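Local structure of HD superfamily hydrolase (Clostridium acetobutylicum ATCC 824, 3CCG) at residues V32-I37 with E123-I128. The protein probably hydrolyses diadenosine tetraphosphate symmetrically to two ADP, as an HD-domain phosphohydrolase that binds two iron ions. Sequence-based numbering, arbitrary orientation.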
loop_
_atom_site.group_PDB
_atom_site.type_symbol
_atom_site.label_atom_id
_atom_site.label_comp_id
_atom_site.label_asym_id
_atom_site.label_seq_id
_atom_site.Cartn_x
_atom_site.Cartn_y
_atom_site.Cartn_z
ATOM N N VAL A 32 -14.198 -22.943 -12.958
ATOM C CA VAL A 32 -14.104 -23.989 -13.971
ATOM C C VAL A 32 -14.188 -23.393 -15.364
ATOM O O VAL A 32 -13.427 -23.782 -16.253
ATOM C CB VAL A 32 -15.168 -25.072 -13.711
ATOM C CG1 VAL A 32 -15.300 -26.055 -14.918
ATOM C CG2 VAL A 32 -14.831 -25.852 -12.459
ATOM N N ARG A 33 -15.097 -22.436 -15.537
ATOM C CA ARG A 33 -15.270 -21.772 -16.848
ATOM C C ARG A 33 -13.964 -21.055 -17.263
ATOM O O ARG A 33 -13.411 -21.204 -18.376
ATOM C CB ARG A 33 -16.449 -20.814 -16.806
ATOM C CG ARG A 33 -16.756 -20.136 -18.148
ATOM C CD ARG A 33 -17.934 -19.224 -18.073
ATOM N NE ARG A 33 -17.749 -18.130 -17.121
ATOM C CZ ARG A 33 -17.054 -17.037 -17.375
ATOM N NH1 ARG A 33 -16.424 -16.898 -18.525
ATOM N NH2 ARG A 33 -16.958 -16.097 -16.442
ATOM N N LEU A 34 -13.374 -20.325 -16.304
ATOM C CA LEU A 34 -12.169 -19.589 -16.602
ATOM C C LEU A 34 -11.000 -20.535 -16.859
ATOM O O LEU A 34 -10.088 -20.261 -17.640
ATOM C CB LEU A 34 -11.855 -18.586 -15.472
ATOM C CG LEU A 34 -12.781 -17.407 -15.312
ATOM C CD1 LEU A 34 -12.451 -16.637 -14.020
ATOM C CD2 LEU A 34 -12.709 -16.439 -16.520
ATOM N N ALA A 35 -10.991 -21.650 -16.158
ATOM C CA ALA A 35 -9.970 -22.647 -16.354
ATOM C C ALA A 35 -9.956 -23.190 -17.774
ATOM O O ALA A 35 -8.917 -23.496 -18.310
ATOM C CB ALA A 35 -10.145 -23.814 -15.352
ATOM N N GLY A 36 -11.165 -23.338 -18.305
ATOM C CA GLY A 36 -11.323 -23.767 -19.700
ATOM C C GLY A 36 -10.727 -22.731 -20.637
ATOM O O GLY A 36 -9.993 -23.087 -21.565
ATOM N N ILE A 37 -11.016 -21.456 -20.413
ATOM C CA ILE A 37 -10.485 -20.369 -21.242
ATOM C C ILE A 37 -8.949 -20.293 -21.197
ATOM O O ILE A 37 -8.293 -20.103 -22.241
ATOM C CB ILE A 37 -11.044 -19.014 -20.812
ATOM C CG1 ILE A 37 -12.546 -18.934 -21.135
ATOM C CG2 ILE A 37 -10.266 -17.822 -21.473
ATOM C CD1 ILE A 37 -13.309 -17.781 -20.495
ATOM N N GLU A 123 -4.451 -19.122 -8.728
ATOM C CA GLU A 123 -4.700 -18.079 -7.738
ATOM C C GLU A 123 -5.477 -16.909 -8.350
ATOM O O GLU A 123 -6.423 -16.388 -7.760
ATOM C CB GLU A 123 -3.387 -17.551 -7.180
ATOM C CG GLU A 123 -2.657 -18.430 -6.247
ATOM C CD GLU A 123 -1.309 -17.870 -5.852
ATOM O OE1 GLU A 123 -1.326 -16.818 -5.163
ATOM O OE2 GLU A 123 -0.259 -18.425 -6.251
ATOM N N LYS A 124 -5.092 -16.498 -9.576
ATOM C CA LYS A 124 -5.752 -15.416 -10.249
ATOM C C LYS A 124 -7.244 -15.734 -10.554
ATOM O O LYS A 124 -8.126 -14.920 -10.414
ATOM C CB LYS A 124 -5.040 -15.001 -11.524
ATOM C CG LYS A 124 -3.611 -14.563 -11.301
ATOM C CD LYS A 124 -2.944 -14.162 -12.609
ATOM C CE LYS A 124 -1.525 -13.667 -12.357
ATOM N NZ LYS A 124 -0.787 -13.413 -13.652
ATOM N N ILE A 125 -7.446 -16.955 -11.083
ATOM C CA ILE A 125 -8.786 -17.430 -11.426
ATOM C C ILE A 125 -9.721 -17.408 -10.181
ATOM O O ILE A 125 -10.877 -16.937 -10.247
ATOM C CB ILE A 125 -8.696 -18.832 -12.051
ATOM C CG1 ILE A 125 -8.106 -18.727 -13.461
ATOM C CG2 ILE A 125 -10.074 -19.448 -12.097
ATOM C CD1 ILE A 125 -7.883 -20.077 -14.193
ATOM N N ILE A 126 -9.198 -17.873 -9.026
ATOM C CA ILE A 126 -10.040 -17.980 -7.821
ATOM C C ILE A 126 -10.325 -16.566 -7.298
ATOM O O ILE A 126 -11.467 -16.201 -6.977
ATOM C CB ILE A 126 -9.436 -18.899 -6.754
ATOM C CG1 ILE A 126 -9.302 -20.334 -7.330
ATOM C CG2 ILE A 126 -10.266 -18.857 -5.484
ATOM C CD1 ILE A 126 -10.566 -20.911 -8.005
ATOM N N TYR A 127 -9.294 -15.743 -7.288
ATOM C CA TYR A 127 -9.458 -14.363 -6.856
ATOM C C TYR A 127 -10.546 -13.621 -7.674
ATOM O O TYR A 127 -11.463 -13.002 -7.125
ATOM C CB TYR A 127 -8.102 -13.620 -6.900
ATOM C CG TYR A 127 -8.231 -12.133 -6.614
ATOM C CD1 TYR A 127 -8.634 -11.294 -7.620
ATOM C CD2 TYR A 127 -8.075 -11.610 -5.337
ATOM C CE1 TYR A 127 -8.818 -9.971 -7.417
ATOM C CE2 TYR A 127 -8.278 -10.256 -5.107
ATOM C CZ TYR A 127 -8.682 -9.457 -6.158
ATOM O OH TYR A 127 -8.867 -8.074 -6.045
ATOM N N ILE A 128 -10.450 -13.712 -8.994
ATOM C CA ILE A 128 -11.398 -12.961 -9.817
ATOM C C ILE A 128 -12.784 -13.603 -9.861
ATOM O O ILE A 128 -13.804 -12.910 -9.933
ATOM C CB ILE A 128 -10.814 -12.715 -11.232
ATOM C CG1 ILE A 128 -11.418 -11.427 -11.813
ATOM C CG2 ILE A 128 -10.975 -13.915 -12.119
ATOM C CD1 ILE A 128 -10.886 -10.123 -11.130
#
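Leu34 reaches from helix 5-38 to two isoleucines one turn apart on helix 121-132, Ile125 and Ile128. Its CB lies 3.9 Å from CG2 of Ile125, while farther out its CD1 meets CG2 of Ile128 at 3.6 Å, the shortest approach between the two segments. The side chains of Leu34 and Ile128 cross at about a right angle, and they meet through one methyl of each. In Ile128, CG1 stands roughly anti to the backbone N (chi1 -152°); this leaves CG2 to face Leu34 and carries the longer branch away. Ile125 uses both of its branches: CG2 packs against Leu34, and CD1 extends over the backbone at Ala35, 4.0 Å from its CA. All four touching residues are buried, and the side chains that meet are all apolar.

Away from this cluster the packing thins out: Gly36, on the side turned from helix 121-132, and Ile37, at the end of the segment, are exposed, and Arg33 forms a salt bridge with Asp149. The axes of the two short segments run roughly antiparallel, at 140°, and come within 9.7 Å of each other. This packing joins two helices that each supply a ligand to the same iron, His23 from helix 5-38 and Asp130 from helix 121-132. Around it, helix 42-51 meets Ala35 through Ala45, and helix 152-170 covers Ile128 with Leu152.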